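Local structure of mevalonate kinase (Staphylococcus aureus, 2X7I) at residues F226-L240 with M254-L267. The protein probably phosphorylates mevalonate with ATP to give phosphomevalonate, a reaction of the mevalonate route to isoprenoids. Sequence-based numbering, arbitrary orientation.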
loop_
_atom_site.group_PDB
_atom_site.type_symbol
_atom_site.label_atom_id
_atom_site.label_comp_id
_atom_site.label_asym_id
_atom_site.label_seq_id
_atom_site.Cartn_x
_atom_site.Cartn_y
_atom_site.Cartn_z
ATOM N N PHE A 226 -15.701 -12.160 7.953
ATOM C CA PHE A 226 -14.359 -12.638 7.641
ATOM C C PHE A 226 -14.359 -13.942 6.830
ATOM O O PHE A 226 -13.604 -14.069 5.870
ATOM C CB PHE A 226 -13.581 -12.820 8.948
ATOM C CG PHE A 226 -12.142 -13.205 8.758
ATOM C CD1 PHE A 226 -11.263 -12.356 8.101
ATOM C CD2 PHE A 226 -11.658 -14.408 9.262
ATOM C CE1 PHE A 226 -9.933 -12.701 7.937
ATOM C CE2 PHE A 226 -10.320 -14.762 9.095
ATOM C CZ PHE A 226 -9.460 -13.909 8.436
ATOM N N GLU A 227 -15.186 -14.905 7.229
ATOM C CA GLU A 227 -15.352 -16.162 6.484
ATOM C C GLU A 227 -15.726 -15.943 5.008
ATOM O O GLU A 227 -15.177 -16.602 4.112
ATOM C CB GLU A 227 -16.370 -17.099 7.168
ATOM C CG GLU A 227 -17.744 -16.478 7.568
ATOM C CD GLU A 227 -18.871 -16.676 6.542
ATOM O OE1 GLU A 227 -20.057 -16.553 6.938
ATOM O OE2 GLU A 227 -18.589 -16.954 5.357
ATOM N N ALA A 228 -16.646 -15.016 4.758
ATOM C CA ALA A 228 -17.075 -14.724 3.391
ATOM C C ALA A 228 -15.951 -14.075 2.582
ATOM O O ALA A 228 -15.793 -14.362 1.397
ATOM C CB ALA A 228 -18.302 -13.849 3.393
ATOM N N LEU A 229 -15.169 -13.203 3.213
ATOM C CA LEU A 229 -13.998 -12.630 2.544
ATOM C C LEU A 229 -12.978 -13.723 2.218
ATOM O O LEU A 229 -12.326 -13.669 1.181
ATOM C CB LEU A 229 -13.345 -11.524 3.385
ATOM C CG LEU A 229 -12.292 -10.691 2.641
ATOM C CD1 LEU A 229 -12.888 -9.951 1.441
ATOM C CD2 LEU A 229 -11.604 -9.716 3.579
ATOM N N ALA A 230 -12.841 -14.707 3.099
ATOM C CA ALA A 230 -12.006 -15.878 2.824
ATOM C C ALA A 230 -12.493 -16.633 1.569
ATOM O O ALA A 230 -11.708 -16.945 0.670
ATOM C CB ALA A 230 -11.990 -16.808 4.040
ATOM N N ASP A 231 -13.791 -16.904 1.511
ATOM C CA ASP A 231 -14.412 -17.490 0.327
ATOM C C ASP A 231 -14.040 -16.683 -0.926
ATOM O O ASP A 231 -13.503 -17.229 -1.890
ATOM C CB ASP A 231 -15.928 -17.548 0.524
ATOM C CG ASP A 231 -16.676 -18.018 -0.711
ATOM O OD1 ASP A 231 -16.052 -18.508 -1.674
ATOM O OD2 ASP A 231 -17.915 -17.895 -0.713
ATOM N N ILE A 232 -14.295 -15.381 -0.884
ATOM C CA ILE A 232 -14.010 -14.484 -2.009
ATOM C C ILE A 232 -12.534 -14.502 -2.419
ATOM O O ILE A 232 -12.232 -14.548 -3.606
ATOM C CB ILE A 232 -14.486 -13.035 -1.699
ATOM C CG1 ILE A 232 -16.021 -12.995 -1.696
ATOM C CG2 ILE A 232 -13.939 -12.045 -2.706
ATOM C CD1 ILE A 232 -16.603 -11.752 -1.093
ATOM N N PHE A 233 -11.622 -14.481 -1.450
ATOM C CA PHE A 233 -10.182 -14.591 -1.755
ATOM C C PHE A 233 -9.898 -15.875 -2.543
ATOM O O PHE A 233 -9.209 -15.844 -3.554
ATOM C CB PHE A 233 -9.338 -14.598 -0.479
ATOM C CG PHE A 233 -8.858 -13.232 -0.027
ATOM C CD1 PHE A 233 -9.644 -12.094 -0.181
ATOM C CD2 PHE A 233 -7.622 -13.101 0.585
ATOM C CE1 PHE A 233 -9.193 -10.852 0.248
ATOM C CE2 PHE A 233 -7.163 -11.862 1.012
ATOM C CZ PHE A 233 -7.960 -10.736 0.843
ATOM N N ASN A 234 -10.437 -16.999 -2.067
ATOM C CA ASN A 234 -10.167 -18.307 -2.669
ATOM C C ASN A 234 -10.820 -18.459 -4.048
ATOM O O ASN A 234 -10.266 -19.115 -4.936
ATOM C CB ASN A 234 -10.613 -19.430 -1.727
ATOM C CG ASN A 234 -9.736 -19.536 -0.478
ATOM O OD1 ASN A 234 -8.507 -19.465 -0.566
ATOM N ND2 ASN A 234 -10.366 -19.740 0.682
ATOM N N GLU A 235 -11.983 -17.837 -4.223
ATOM C CA GLU A 235 -12.636 -17.773 -5.533
ATOM C C GLU A 235 -11.836 -16.945 -6.526
ATOM O O GLU A 235 -11.687 -17.346 -7.680
ATOM C CB GLU A 235 -14.071 -17.234 -5.420
ATOM C CG GLU A 235 -14.986 -18.184 -4.667
ATOM C CD GLU A 235 -16.465 -17.999 -4.972
ATOM O OE1 GLU A 235 -16.830 -17.836 -6.164
ATOM O OE2 GLU A 235 -17.273 -18.061 -4.019
ATOM N N CYS A 236 -11.318 -15.799 -6.082
ATOM C CA CYS A 236 -10.471 -14.932 -6.917
ATOM C C CYS A 236 -9.273 -15.708 -7.441
ATOM O O CYS A 236 -8.954 -15.667 -8.628
ATOM C CB CYS A 236 -9.933 -13.733 -6.124
ATOM S SG CYS A 236 -11.119 -12.461 -5.665
ATOM N N HIS A 237 -8.603 -16.411 -6.529
ATOM C CA HIS A 237 -7.380 -17.129 -6.868
ATOM C C HIS A 237 -7.605 -18.272 -7.851
ATOM O O HIS A 237 -6.866 -18.404 -8.827
ATOM C CB HIS A 237 -6.694 -17.672 -5.622
ATOM C CG HIS A 237 -5.323 -18.197 -5.896
ATOM N ND1 HIS A 237 -4.318 -17.402 -6.406
ATOM C CD2 HIS A 237 -4.804 -19.442 -5.787
ATOM C CE1 HIS A 237 -3.229 -18.132 -6.568
ATOM N NE2 HIS A 237 -3.497 -19.373 -6.199
ATOM N N ALA A 238 -8.617 -19.093 -7.562
ATOM C CA ALA A 238 -9.024 -20.188 -8.428
ATOM C C ALA A 238 -9.394 -19.672 -9.815
ATOM O O ALA A 238 -8.994 -20.261 -10.824
ATOM C CB ALA A 238 -10.202 -20.954 -7.804
ATOM N N ASP A 239 -10.143 -18.572 -9.859
ATOM C CA ASP A 239 -10.504 -17.932 -11.124
ATOM C C ASP A 239 -9.259 -17.537 -11.917
ATOM O O ASP A 239 -9.180 -17.826 -13.114
ATOM C CB ASP A 239 -11.382 -16.694 -10.904
ATOM C CG ASP A 239 -11.943 -16.138 -12.207
ATOM O OD1 ASP A 239 -11.325 -15.214 -12.773
ATOM O OD2 ASP A 239 -12.987 -16.643 -12.686
ATOM N N LEU A 240 -8.296 -16.894 -11.254
ATOM C CA LEU A 240 -7.035 -16.509 -11.900
ATOM C C LEU A 240 -6.313 -17.726 -12.473
ATOM O O LEU A 240 -5.872 -17.711 -13.625
ATOM C CB LEU A 240 -6.098 -15.783 -10.919
ATOM C CG LEU A 240 -4.712 -15.396 -11.468
ATOM C CD1 LEU A 240 -4.818 -14.234 -12.450
ATOM C CD2 LEU A 240 -3.751 -15.065 -10.340
ATOM N N MET A 254 2.129 -20.084 -1.467
ATOM C CA MET A 254 0.780 -20.073 -0.915
ATOM C C MET A 254 0.440 -21.431 -0.276
ATOM O O MET A 254 -0.180 -21.487 0.781
ATOM C CB MET A 254 -0.243 -19.719 -1.992
ATOM C CG MET A 254 -1.598 -19.327 -1.429
ATOM S SD MET A 254 -2.822 -19.038 -2.708
ATOM C CE MET A 254 -2.271 -17.440 -3.320
ATOM N N LYS A 255 0.863 -22.515 -0.921
ATOM C CA LYS A 255 0.703 -23.862 -0.381
ATOM C C LYS A 255 1.321 -23.975 1.014
ATOM O O LYS A 255 0.726 -24.567 1.911
ATOM C CB LYS A 255 1.352 -24.877 -1.325
ATOM C CG LYS A 255 1.271 -26.341 -0.889
ATOM C CD LYS A 255 2.417 -27.144 -1.507
ATOM C CE LYS A 255 2.250 -28.642 -1.306
ATOM N NZ LYS A 255 1.054 -29.159 -2.029
ATOM N N ILE A 256 2.511 -23.404 1.188
ATOM C CA ILE A 256 3.190 -23.385 2.490
ATOM C C ILE A 256 2.444 -22.532 3.526
ATOM O O ILE A 256 2.371 -22.901 4.699
ATOM C CB ILE A 256 4.662 -22.913 2.350
ATOM C CG1 ILE A 256 5.516 -24.045 1.771
ATOM C CG2 ILE A 256 5.234 -22.469 3.694
ATOM C CD1 ILE A 256 6.936 -23.657 1.474
ATOM N N GLY A 257 1.889 -21.401 3.094
ATOM C CA GLY A 257 1.071 -20.562 3.970
ATOM C C GLY A 257 -0.185 -21.270 4.469
ATOM O O GLY A 257 -0.552 -21.144 5.635
ATOM N N LYS A 258 -0.839 -22.015 3.584
ATOM C CA LYS A 258 -2.059 -22.747 3.933
ATOM C C LYS A 258 -1.769 -23.969 4.809
ATOM O O LYS A 258 -2.445 -24.184 5.816
ATOM C CB LYS A 258 -2.817 -23.169 2.672
ATOM C CG LYS A 258 -3.442 -22.003 1.945
ATOM C CD LYS A 258 -4.295 -22.455 0.773
ATOM C CE LYS A 258 -4.849 -21.271 0.016
ATOM N NZ LYS A 258 -5.350 -21.655 -1.326
ATOM N N GLU A 259 -0.761 -24.757 4.424
ATOM C CA GLU A 259 -0.269 -25.863 5.261
ATOM C C GLU A 259 -0.031 -25.418 6.702
ATOM O O GLU A 259 -0.118 -26.227 7.622
ATOM C CB GLU A 259 1.038 -26.441 4.703
ATOM C CG GLU A 259 0.872 -27.439 3.556
ATOM C CD GLU A 259 2.202 -28.028 3.085
ATOM O OE1 GLU A 259 2.175 -29.057 2.372
ATOM O OE2 GLU A 259 3.275 -27.473 3.425
ATOM N N ASN A 260 0.277 -24.134 6.883
ATOM C CA ASN A 260 0.546 -23.559 8.201
ATOM C C ASN A 260 -0.590 -22.679 8.767
ATOM O O ASN A 260 -0.363 -21.841 9.644
ATOM C CB ASN A 260 1.875 -22.800 8.153
ATOM C CG ASN A 260 3.076 -23.734 8.042
ATOM O OD1 ASN A 260 3.787 -23.955 9.019
ATOM N ND2 ASN A 260 3.290 -24.303 6.861
ATOM N N GLY A 261 -1.812 -22.890 8.274
ATOM C CA GLY A 261 -3.005 -22.307 8.894
ATOM C C GLY A 261 -3.713 -21.167 8.174
ATOM O O GLY A 261 -4.726 -20.680 8.673
ATOM N N ALA A 262 -3.197 -20.731 7.024
ATOM C CA ALA A 262 -3.880 -19.717 6.219
ATOM C C ALA A 262 -5.145 -20.331 5.624
ATOM O O ALA A 262 -5.066 -21.353 4.954
ATOM C CB ALA A 262 -2.971 -19.189 5.106
ATOM N N ILE A 263 -6.296 -19.705 5.877
ATOM C CA ILE A 263 -7.587 -20.212 5.404
ATOM C C ILE A 263 -7.930 -19.718 4.018
ATOM O O ILE A 263 -8.903 -20.174 3.424
ATOM C CB ILE A 263 -8.764 -19.857 6.369
ATOM C CG1 ILE A 263 -9.016 -18.342 6.442
ATOM C CG2 ILE A 263 -8.501 -20.419 7.759
ATOM C CD1 ILE A 263 -10.210 -17.978 7.302
ATOM N N ALA A 264 -7.140 -18.780 3.506
ATOM C CA ALA A 264 -7.368 -18.217 2.179
ATOM C C ALA A 264 -6.102 -17.544 1.654
ATOM O O ALA A 264 -5.220 -17.179 2.430
ATOM C CB ALA A 264 -8.533 -17.219 2.213
ATOM N N GLY A 265 -6.035 -17.376 0.338
ATOM C CA GLY A 265 -4.892 -16.759 -0.318
ATOM C C GLY A 265 -5.240 -16.201 -1.687
ATOM O O GLY A 265 -6.077 -16.764 -2.405
ATOM N N LYS A 266 -4.616 -15.074 -2.036
ATOM C CA LYS A 266 -4.688 -14.508 -3.386
ATOM C C LYS A 266 -3.540 -13.550 -3.646
ATOM O O LYS A 266 -2.849 -13.119 -2.730
ATOM C CB LYS A 266 -6.017 -13.778 -3.625
ATOM C CG LYS A 266 -6.163 -12.408 -2.930
ATOM C CD LYS A 266 -7.493 -11.742 -3.260
ATOM C CE LYS A 266 -7.555 -11.176 -4.688
ATOM N NZ LYS A 266 -6.687 -9.982 -4.889
ATOM N N LEU A 267 -3.339 -13.227 -4.914
ATOM C CA LEU A 267 -2.370 -12.226 -5.324
ATOM C C LEU A 267 -3.090 -10.898 -5.489
ATOM O O LEU A 267 -4.278 -10.857 -5.808
ATOM C CB LEU A 267 -1.732 -12.632 -6.648
ATOM C CG LEU A 267 -1.005 -13.980 -6.676
ATOM C CD1 LEU A 267 -0.488 -14.279 -8.083
ATOM C CD2 LEU A 267 0.134 -14.010 -5.666
HETATM O O HOH W 1 -6.466 -19.454 -2.312
HETATM O O HOH W 2 -5.390 -14.141 -7.055
#
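His237 holds CG trans to its backbone N (chi1 -170°), and Met254, extended to SD and then bent at its end, reaches the imidazole from the opposite direction. Met254 CE lies over one ring face, 3.6 Å from the centroid of the His237 ring, and SD covers the same face in a Met-aromatic contact. His237 NE2 is hydrogen-bonded to Glu251 OE2, which would hold the ring's rotation.

Lys266 starts with CG wedged between its own N and carbonyl carbon (chi1 74°), and this lays the aliphatic chain across the Phe233 ring. Its CD sits above the ring centre, 3.8 Å from the centroid of the Phe233 ring, a CH-pi contact. The chain then bends past Cys236, and NZ is gripped by the carbonyls of Leu267 and Leu17.

Asn234 bridges the backbone of 263-265 with both ends of its amide: ND2 gives a nearly straight bond to a lone pair of Ile263 O at 3.1 Å, in the amide plane. OD1 accepts a weak bond from Gly265 N and a second from a water that also donates to Gly265 O and accepts from Lys258 NZ. Ala264 CB packs 3.9 Å from Ala230 CB.

Both segments belong to the GHMP kinase C-terminal region, where helix 226-243 covers strand 264-267, an outermost strand of the four-stranded antiparallel sheet; the axes of segment 226-240 and the strand cross at 48°. Phe233 continues onto strand 276-280, helix 203-222 flanks Cys236 and Leu240, and Met254 links helix 248-259 to Met276 and Leu278.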